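Local coordinates for protein endosialidase (Enterobacteria phage phi92, PDB 4HIZ) that cleaves polymers of sialic acid as an endosialidase, acting on alpha-2,8 and alpha-2,9 linkages, and forms a trimer, at residues A[123-128]-A[534-539]; A[71-76]-A[486-491]; A[192-195]-A[200-203]. All coordinates share one frame; numbering follows the deposited sequence.

Contact 1 of 3, residues A[123-128]-A[534-539]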
loop_
_atom_site.group_PDB
_atom_site.type_symbol
_atom_site.label_atom_id
_atom_site.label_comp_id
_atom_site.label_asym_id
_atom_site.label_seq_id
_atom_site.Cartn_x
_atom_site.Cartn_y
_atom_site.Cartn_z
ATOM N N GLY A 123 13.433 -14.269 4.688
ATOM C CA GLY A 123 14.000 -13.023 4.170
ATOM C C GLY A 123 13.455 -12.657 2.801
ATOM O O GLY A 123 14.030 -11.778 2.136
ATOM N N GLN A 124 12.382 -13.323 2.359
ATOM C CA GLN A 124 11.802 -12.924 1.078
ATOM C C GLN A 124 10.980 -11.664 1.200
ATOM O O GLN A 124 11.056 -10.802 0.318
ATOM C CB GLN A 124 10.888 -14.055 0.553
ATOM C CG GLN A 124 11.696 -15.289 0.238
ATOM C CD GLN A 124 10.814 -16.375 -0.366
ATOM O OE1 GLN A 124 10.553 -16.348 -1.579
ATOM N NE2 GLN A 124 10.326 -17.301 0.468
ATOM N N THR A 125 10.163 -11.563 2.253
ATOM C CA THR A 125 9.318 -10.387 2.463
ATOM C C THR A 125 9.399 -9.935 3.904
ATOM O O THR A 125 9.684 -10.736 4.807
ATOM C CB THR A 125 7.808 -10.604 2.109
ATOM O OG1 THR A 125 7.182 -11.487 3.059
ATOM C CG2 THR A 125 7.632 -11.152 0.669
ATOM N N TRP A 126 9.188 -8.626 4.099
ATOM C CA TRP A 126 9.509 -7.966 5.359
ATOM C C TRP A 126 8.344 -7.087 5.790
ATOM O O TRP A 126 7.686 -6.430 4.955
ATOM C CB TRP A 126 10.790 -7.150 5.200
ATOM C CG TRP A 126 11.958 -8.025 4.899
ATOM C CD1 TRP A 126 12.268 -8.592 3.697
ATOM C CD2 TRP A 126 12.951 -8.468 5.822
ATOM N NE1 TRP A 126 13.403 -9.360 3.809
ATOM C CE2 TRP A 126 13.846 -9.289 5.101
ATOM C CE3 TRP A 126 13.173 -8.249 7.196
ATOM C CZ2 TRP A 126 14.956 -9.880 5.683
ATOM C CZ3 TRP A 126 14.275 -8.852 7.788
ATOM C CH2 TRP A 126 15.152 -9.669 7.035
ATOM N N SER A 127 8.084 -7.104 7.094
ATOM C CA SER A 127 6.950 -6.434 7.709
ATOM C C SER A 127 7.089 -4.911 7.732
ATOM O O SER A 127 8.162 -4.346 7.408
ATOM C CB SER A 127 6.813 -6.895 9.159
ATOM O OG SER A 127 7.974 -6.473 9.938
ATOM N N MET A 128 6.009 -4.240 8.146
ATOM C CA MET A 128 6.050 -2.788 8.319
ATOM C C MET A 128 6.983 -2.486 9.506
ATOM O O MET A 128 7.161 -3.336 10.390
ATOM C CB MET A 128 4.655 -2.235 8.608
ATOM C CG MET A 128 4.115 -2.621 9.984
ATOM S SD MET A 128 2.444 -2.049 10.332
ATOM C CE MET A 128 1.491 -3.310 9.456
ATOM N N PHE A 534 9.117 -17.772 -3.658
ATOM C CA PHE A 534 7.958 -17.346 -4.457
ATOM C C PHE A 534 8.151 -15.950 -4.975
ATOM O O PHE A 534 8.953 -15.181 -4.429
ATOM C CB PHE A 534 6.629 -17.443 -3.631
ATOM C CG PHE A 534 6.673 -16.663 -2.330
ATOM C CD1 PHE A 534 6.451 -15.277 -2.325
ATOM C CD2 PHE A 534 6.972 -17.310 -1.112
ATOM C CE1 PHE A 534 6.532 -14.526 -1.121
ATOM C CE2 PHE A 534 7.033 -16.566 0.070
ATOM C CZ PHE A 534 6.809 -15.191 0.062
ATOM N N LYS A 535 7.447 -15.640 -6.067
ATOM C CA LYS A 535 7.331 -14.275 -6.564
ATOM C C LYS A 535 6.187 -13.617 -5.798
ATOM O O LYS A 535 5.172 -14.255 -5.511
ATOM C CB LYS A 535 6.963 -14.332 -8.044
ATOM C CG LYS A 535 7.057 -12.985 -8.713
ATOM C CD LYS A 535 6.837 -13.101 -10.246
ATOM C CE LYS A 535 6.854 -14.573 -10.750
ATOM N NZ LYS A 535 8.191 -15.256 -10.760
ATOM N N TYR A 536 6.315 -12.347 -5.461
ATOM C CA TYR A 536 5.195 -11.715 -4.763
ATOM C C TYR A 536 4.258 -11.074 -5.746
ATOM O O TYR A 536 4.672 -10.156 -6.482
ATOM C CB TYR A 536 5.742 -10.667 -3.818
ATOM C CG TYR A 536 4.741 -10.024 -2.900
ATOM C CD1 TYR A 536 4.512 -10.534 -1.616
ATOM C CD2 TYR A 536 4.051 -8.890 -3.284
ATOM C CE1 TYR A 536 3.633 -9.897 -0.753
ATOM C CE2 TYR A 536 3.168 -8.261 -2.430
ATOM C CZ TYR A 536 2.987 -8.755 -1.155
ATOM O OH TYR A 536 2.132 -8.111 -0.301
ATOM N N GLY A 537 2.992 -11.494 -5.752
ATOM C CA GLY A 537 2.037 -10.900 -6.698
ATOM C C GLY A 537 0.747 -10.508 -5.986
ATOM O O GLY A 537 -0.296 -10.366 -6.614
ATOM N N ALA A 538 0.802 -10.326 -4.663
ATOM C CA ALA A 538 -0.399 -9.966 -3.897
ATOM C C ALA A 538 -0.585 -8.459 -3.821
ATOM O O ALA A 538 0.375 -7.695 -3.986
ATOM C CB ALA A 538 -0.283 -10.503 -2.447
ATOM N N THR A 539 -1.814 -8.032 -3.546
ATOM C CA THR A 539 -2.047 -6.648 -3.151
ATOM C C THR A 539 -1.512 -6.467 -1.713
ATOM O O THR A 539 -1.974 -7.127 -0.779
ATOM C CB THR A 539 -3.552 -6.336 -3.196
ATOM O OG1 THR A 539 -4.001 -6.405 -4.568
ATOM C CG2 THR A 539 -3.821 -4.942 -2.707
#
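Gln124 meets Phe534 twice, once at its backbone and once at its ring. The amide oxygen OE1 of Gln124 accepts a hydrogen bond from Phe534 N at 2.9 Å. The bond is nearly straight, 163° at the hydrogen. It lies in the carbonyl plane and uses a lone pair of OE1. The same amide also leans over the Phe534 ring, with its plane turned 44° from the ring plane. Gln124 NE2 comes 3.4 Å from Phe534 CE2, while OE1 sits above the rim of one ring face. Thr125 approaches from a different direction. Its methyl carbon is at the edge of the Phe534 ring: Thr125 CG2 lies 4.0 Å from Phe534 CE1, near the ring plane. Thr125 CG2 is also 3.9 Å from Tyr536 CD1, so this methyl bridges two residues of the same segment.

The Gln124 chain is extended beyond CG (chi2 -176°), which carries the amide across to Phe534. Gln124 NE2 is held by a hydrogen bond to the carbonyl of Asp121 and by a weak one to that of Arg532, and Thr125 OG1 is hydrogen-bonded to Asp121 OD2, consistent with fixing the rotamer that turns CG2 toward Phe534 and Tyr536.

The loop 123-128 connects strand 113-119 to strand 130-131 in the catalytic beta-propeller. Phe534 and Tyr536 lie on and beside the short strand 535-536, which follows strand 516-523 in the chain. The contact lies at a subunit interface: Tyr536 OH is hydrogen-bonded to Asp78 of the second subunit, Phe534 meets Tyr518 of that subunit edge-to-face, and strand 535-536 pairs in parallel with a strand there. Trp126 packs back against strands 96-104 and 113-119 of its own propeller.

Contact 2 of 3, residues A[71-76]-A[486-491]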
loop_
_atom_site.group_PDB
_atom_site.type_symbol
_atom_site.label_atom_id
_atom_site.label_comp_id
_atom_site.label_asym_id
_atom_site.label_seq_id
_atom_site.Cartn_x
_atom_site.Cartn_y
_atom_site.Cartn_z
ATOM N N GLY A 71 23.977 -15.891 -3.938
ATOM C CA GLY A 71 23.540 -14.827 -3.044
ATOM C C GLY A 71 22.792 -13.791 -3.875
ATOM O O GLY A 71 23.117 -13.585 -5.046
ATOM N N ASN A 72 21.796 -13.153 -3.276
ATOM C CA ASN A 72 20.996 -12.145 -3.967
ATOM C C ASN A 72 20.532 -11.055 -3.031
ATOM O O ASN A 72 20.420 -11.277 -1.824
ATOM C CB ASN A 72 19.774 -12.806 -4.622
ATOM C CG ASN A 72 20.153 -13.587 -5.853
ATOM O OD1 ASN A 72 20.392 -13.005 -6.916
ATOM N ND2 ASN A 72 20.236 -14.903 -5.722
ATOM N N LEU A 73 20.221 -9.889 -3.596
ATOM C CA LEU A 73 19.911 -8.702 -2.792
ATOM C C LEU A 73 18.412 -8.455 -2.825
ATOM O O LEU A 73 17.798 -8.571 -3.886
ATOM C CB LEU A 73 20.628 -7.471 -3.368
ATOM C CG LEU A 73 20.570 -6.204 -2.522
ATOM C CD1 LEU A 73 21.425 -6.377 -1.224
ATOM C CD2 LEU A 73 21.074 -4.976 -3.323
ATOM N N THR A 74 17.840 -8.087 -1.680
ATOM C CA THR A 74 16.428 -7.741 -1.596
ATOM C C THR A 74 16.316 -6.404 -0.890
ATOM O O THR A 74 17.024 -6.173 0.097
ATOM C CB THR A 74 15.673 -8.824 -0.743
ATOM O OG1 THR A 74 15.711 -10.078 -1.447
ATOM C CG2 THR A 74 14.194 -8.435 -0.505
ATOM N N LYS A 75 15.443 -5.516 -1.359
ATOM C CA LYS A 75 15.155 -4.271 -0.614
ATOM C C LYS A 75 14.121 -4.582 0.460
ATOM O O LYS A 75 13.119 -5.244 0.155
ATOM C CB LYS A 75 14.599 -3.204 -1.585
ATOM C CG LYS A 75 14.427 -1.847 -0.914
ATOM C CD LYS A 75 14.122 -0.757 -1.971
ATOM C CE LYS A 75 14.114 0.628 -1.284
ATOM N NZ LYS A 75 13.925 1.702 -2.350
ATOM N N ILE A 76 14.342 -4.164 1.705
ATOM C CA ILE A 76 13.470 -4.629 2.816
ATOM C C ILE A 76 12.723 -3.515 3.560
ATOM O O ILE A 76 11.838 -3.815 4.344
ATOM C CB ILE A 76 14.233 -5.519 3.836
ATOM C CG1 ILE A 76 15.152 -4.666 4.753
ATOM C CG2 ILE A 76 15.038 -6.614 3.073
ATOM C CD1 ILE A 76 15.752 -5.541 5.916
ATOM N N TYR A 486 23.367 -10.379 5.192
ATOM C CA TYR A 486 24.015 -9.095 5.488
ATOM C C TYR A 486 22.945 -8.052 5.254
ATOM O O TYR A 486 22.474 -7.889 4.115
ATOM C CB TYR A 486 25.219 -8.880 4.570
ATOM C CG TYR A 486 25.844 -7.469 4.595
ATOM C CD1 TYR A 486 26.128 -6.829 5.790
ATOM C CD2 TYR A 486 26.142 -6.785 3.406
ATOM C CE1 TYR A 486 26.731 -5.596 5.835
ATOM C CE2 TYR A 486 26.741 -5.529 3.415
ATOM C CZ TYR A 486 27.027 -4.937 4.646
ATOM O OH TYR A 486 27.611 -3.693 4.675
ATOM N N ILE A 487 22.548 -7.353 6.307
ATOM C CA ILE A 487 21.386 -6.469 6.224
ATOM C C ILE A 487 21.924 -5.081 6.506
ATOM O O ILE A 487 22.553 -4.832 7.553
ATOM C CB ILE A 487 20.297 -6.866 7.247
ATOM C CG1 ILE A 487 19.976 -8.357 7.066
ATOM C CG2 ILE A 487 19.015 -5.988 7.076
ATOM C CD1 ILE A 487 18.798 -8.846 7.934
ATOM N N PHE A 488 21.692 -4.167 5.576
ATOM C CA PHE A 488 22.512 -2.950 5.551
ATOM C C PHE A 488 21.838 -1.857 4.738
ATOM O O PHE A 488 20.791 -2.086 4.132
ATOM C CB PHE A 488 23.904 -3.249 4.977
ATOM C CG PHE A 488 23.901 -3.615 3.507
ATOM C CD1 PHE A 488 23.392 -4.834 3.082
ATOM C CD2 PHE A 488 24.399 -2.730 2.554
ATOM C CE1 PHE A 488 23.376 -5.197 1.731
ATOM C CE2 PHE A 488 24.398 -3.068 1.206
ATOM C CZ PHE A 488 23.888 -4.315 0.788
ATOM N N GLY A 489 22.460 -0.668 4.704
ATOM C CA GLY A 489 21.823 0.484 4.051
ATOM C C GLY A 489 22.239 0.752 2.620
ATOM O O GLY A 489 23.346 0.418 2.193
ATOM N N GLY A 490 21.291 1.319 1.868
ATOM C CA GLY A 490 21.597 1.908 0.558
ATOM C C GLY A 490 20.636 3.048 0.281
ATOM O O GLY A 490 19.593 3.139 0.949
ATOM N N GLU A 491 20.973 3.926 -0.677
ATOM C CA GLU A 491 20.075 5.029 -1.021
ATOM C C GLU A 491 19.510 4.816 -2.409
ATOM O O GLU A 491 19.525 3.680 -2.930
ATOM C CB GLU A 491 20.818 6.390 -0.916
ATOM C CG GLU A 491 21.494 6.455 0.492
ATOM C CD GLU A 491 22.185 7.796 0.768
ATOM O OE1 GLU A 491 22.326 8.642 -0.158
ATOM O OE2 GLU A 491 22.561 7.987 1.947
#
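This is a buried apolar contact between strand 71-75 and strand 483-490, made by two pairs of side chains with no hydrogen bond between them. Leu73 meets Phe488, and Ile76 meets Ile487. The methyl CD1 of Leu73 touches the Phe488 ring 3.7 Å from CE1 and 3.8 Å from CZ. The two side chains cross at about a right angle. With CG anti to the backbone N (chi1 -171°), the Leu73 branch swings its CD1 toward the ring. At the second point, the methyl CD1 of Ile76 presses on CG2 of Ile487 at 3.5 Å. This is closer than two methyl carbons normally pack. These side chains also cross at about a right angle.

The two strands belong to one antiparallel sheet but are not neighbours in it. Strand 516-523 runs between them and bonds to both: Thr74 pairs with Ser519, and Tyr486 with Tyr520. The contact therefore reaches past a middle strand. The sheet has four strands, in the order 71-75, 516-523, 483-490 and 473-480. This suits a blade of the beta-propeller, and here it brings an early strand beside late ones, as expected where a propeller ring is closed.

Within strand 483-490, Tyr486 lies against one face of the Phe488 ring, its CE2 3.4 Å above that plane. Ile76 also packs on Trp126, and both Ile76 and Ile487 rest on Ala99 of strand 96-104. On its other side, strand 71-75 meets the third subunit. Thr74 and Lys75 pair in parallel with a strand there, and Leu73 packs on Phe534 of that third subunit.

Contact 3 of 3, residues A[192-195]-A[200-203]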
loop_
_atom_site.group_PDB
_atom_site.type_symbol
_atom_site.label_atom_id
_atom_site.label_comp_id
_atom_site.label_asym_id
_atom_site.label_seq_id
_atom_site.Cartn_x
_atom_site.Cartn_y
_atom_site.Cartn_z
ATOM N N ILE A 192 2.834 -27.957 36.642
ATOM C CA ILE A 192 2.058 -26.950 37.378
ATOM C C ILE A 192 1.488 -27.546 38.653
ATOM O O ILE A 192 0.716 -28.523 38.589
ATOM C CB ILE A 192 0.915 -26.378 36.547
ATOM C CG1 ILE A 192 1.477 -25.756 35.246
ATOM C CG2 ILE A 192 0.139 -25.340 37.377
ATOM C CD1 ILE A 192 0.374 -25.183 34.289
ATOM N N THR A 193 1.856 -26.974 39.804
ATOM C CA THR A 193 1.368 -27.502 41.089
ATOM C C THR A 193 0.812 -26.376 41.952
ATOM O O THR A 193 1.362 -25.251 41.972
ATOM C CB THR A 193 2.470 -28.217 41.874
ATOM O OG1 THR A 193 3.620 -27.381 41.958
ATOM C CG2 THR A 193 2.846 -29.539 41.205
ATOM N N ILE A 194 -0.275 -26.682 42.658
ATOM C CA ILE A 194 -0.878 -25.756 43.621
ATOM C C ILE A 194 -1.289 -26.528 44.860
ATOM O O ILE A 194 -1.970 -27.545 44.732
ATOM C CB ILE A 194 -2.151 -25.115 43.044
ATOM C CG1 ILE A 194 -1.872 -24.587 41.623
ATOM C CG2 ILE A 194 -2.609 -23.941 43.946
ATOM C CD1 ILE A 194 -3.108 -24.239 40.826
ATOM N N SER A 195 -0.926 -26.040 46.045
ATOM C CA SER A 195 -1.423 -26.673 47.274
ATOM C C SER A 195 -2.805 -26.174 47.604
ATOM O O SER A 195 -3.103 -25.001 47.391
ATOM C CB SER A 195 -0.495 -26.377 48.455
ATOM O OG SER A 195 0.750 -26.949 48.166
ATOM N N THR A 200 -0.908 -19.506 45.394
ATOM C CA THR A 200 0.321 -19.517 44.594
ATOM C C THR A 200 0.360 -20.763 43.734
ATOM O O THR A 200 0.280 -21.870 44.260
ATOM C CB THR A 200 1.552 -19.563 45.495
ATOM O OG1 THR A 200 1.515 -18.448 46.380
ATOM C CG2 THR A 200 2.830 -19.513 44.674
ATOM N N ALA A 201 0.493 -20.601 42.423
ATOM C CA ALA A 201 0.705 -21.757 41.552
ATOM C C ALA A 201 2.172 -21.751 41.152
ATOM O O ALA A 201 2.697 -20.721 40.737
ATOM C CB ALA A 201 -0.204 -21.688 40.296
ATOM N N THR A 202 2.839 -22.889 41.282
ATOM C CA THR A 202 4.233 -22.999 40.875
ATOM C C THR A 202 4.299 -23.607 39.490
ATOM O O THR A 202 3.662 -24.632 39.236
ATOM C CB THR A 202 4.990 -23.859 41.902
ATOM O OG1 THR A 202 4.893 -23.205 43.169
ATOM C CG2 THR A 202 6.446 -24.014 41.500
ATOM N N ILE A 203 5.038 -22.950 38.596
ATOM C CA ILE A 203 5.135 -23.368 37.216
ATOM C C ILE A 203 6.562 -23.729 36.862
ATOM O O ILE A 203 7.464 -22.896 36.956
ATOM C CB ILE A 203 4.750 -22.212 36.289
ATOM C CG1 ILE A 203 3.506 -21.447 36.806
ATOM C CG2 ILE A 203 4.652 -22.707 34.841
ATOM C CD1 ILE A 203 2.232 -22.250 36.866
HETATM O O HOH W 1 5.364 -27.348 39.809
HETATM O O HOH W 2 2.745 -24.237 44.446
HETATM O O HOH W 3 0.824 -23.732 46.261
#
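In Ile192, chi1 of -58° sets CG1 beside the backbone N and CG2 anti to it, and both carbons reach the CD1 methyl of Ile203. The closer of the two, Ile192 CG2, lies 3.8 Å from Ile203 CD1. The two side chains run side by side and point the same way. Thr193 turns the other way. Thr193 OG1 stands between the backbone N and the carbonyl carbon (chi1 51°), 3.8 Å from Thr202 CB. Ile194 closes on the other strand through CG1, 3.6 Å from CB of Ala201.

The backbones form an antiparallel hairpin. Thr193 and Thr202 are a hydrogen-bonded pair: Thr193 N gives to Thr202 O at 3.0 Å, and Thr202 N gives to Thr193 O at 2.9 Å. Ile192 and Ile203 are the adjoining non-hydrogen-bonded pair.

Two waters tie in the threonine face. One joins Thr193 OG1, at 2.8 Å, to Thr202 O. The second bridges Thr193 O and Thr202 OG1, and weakly reaches Thr200 O. Near the turn, a third water links the backbone atoms Ser195 N and Thr200 O.

Ile192 and Ile203 lie on the opposite face of the sheet from Thr193 and Thr202. Ile192 rests on Ala223 and Trp260, and Ala201 on Val226. A bound sialic acid lies about 8 Å from the Ile194 side chain, and Ala223 and Val226 adjoin glycan-pocket residues such as Thr224 and Ser227. The hairpin lies inside a larger antiparallel sheet. Strand 253-254 flanks strand 192-194, with Ile194 bonded to Ile253; Ile192 bonds to Asn255 just beyond that strand. On the other side, strand 240-244 bonds to strand 200-204 through Val243 and Phe241.

In the fold
From the N terminus, the chain reaches strand 71-75, then the loop 123-128. Contact 3 closes first, as a local hairpin that lies within both long spans. Its centre is about 44 Å from that of contact 1 and 49 Å from that of contact 2. Contact 2 closes a loop of some 400 residues when strand 483-490 comes back to 71-76. Contact 1 closes a similar span when 534-539 meets 123-128. Their segments alternate along the chain, so the two contacts cross. They also touch in space, with centres about 15 Å apart, and both reach the third subunit. Together they tie strand 71-75 and the loop 123-128 to strands 483-490 and 535-536.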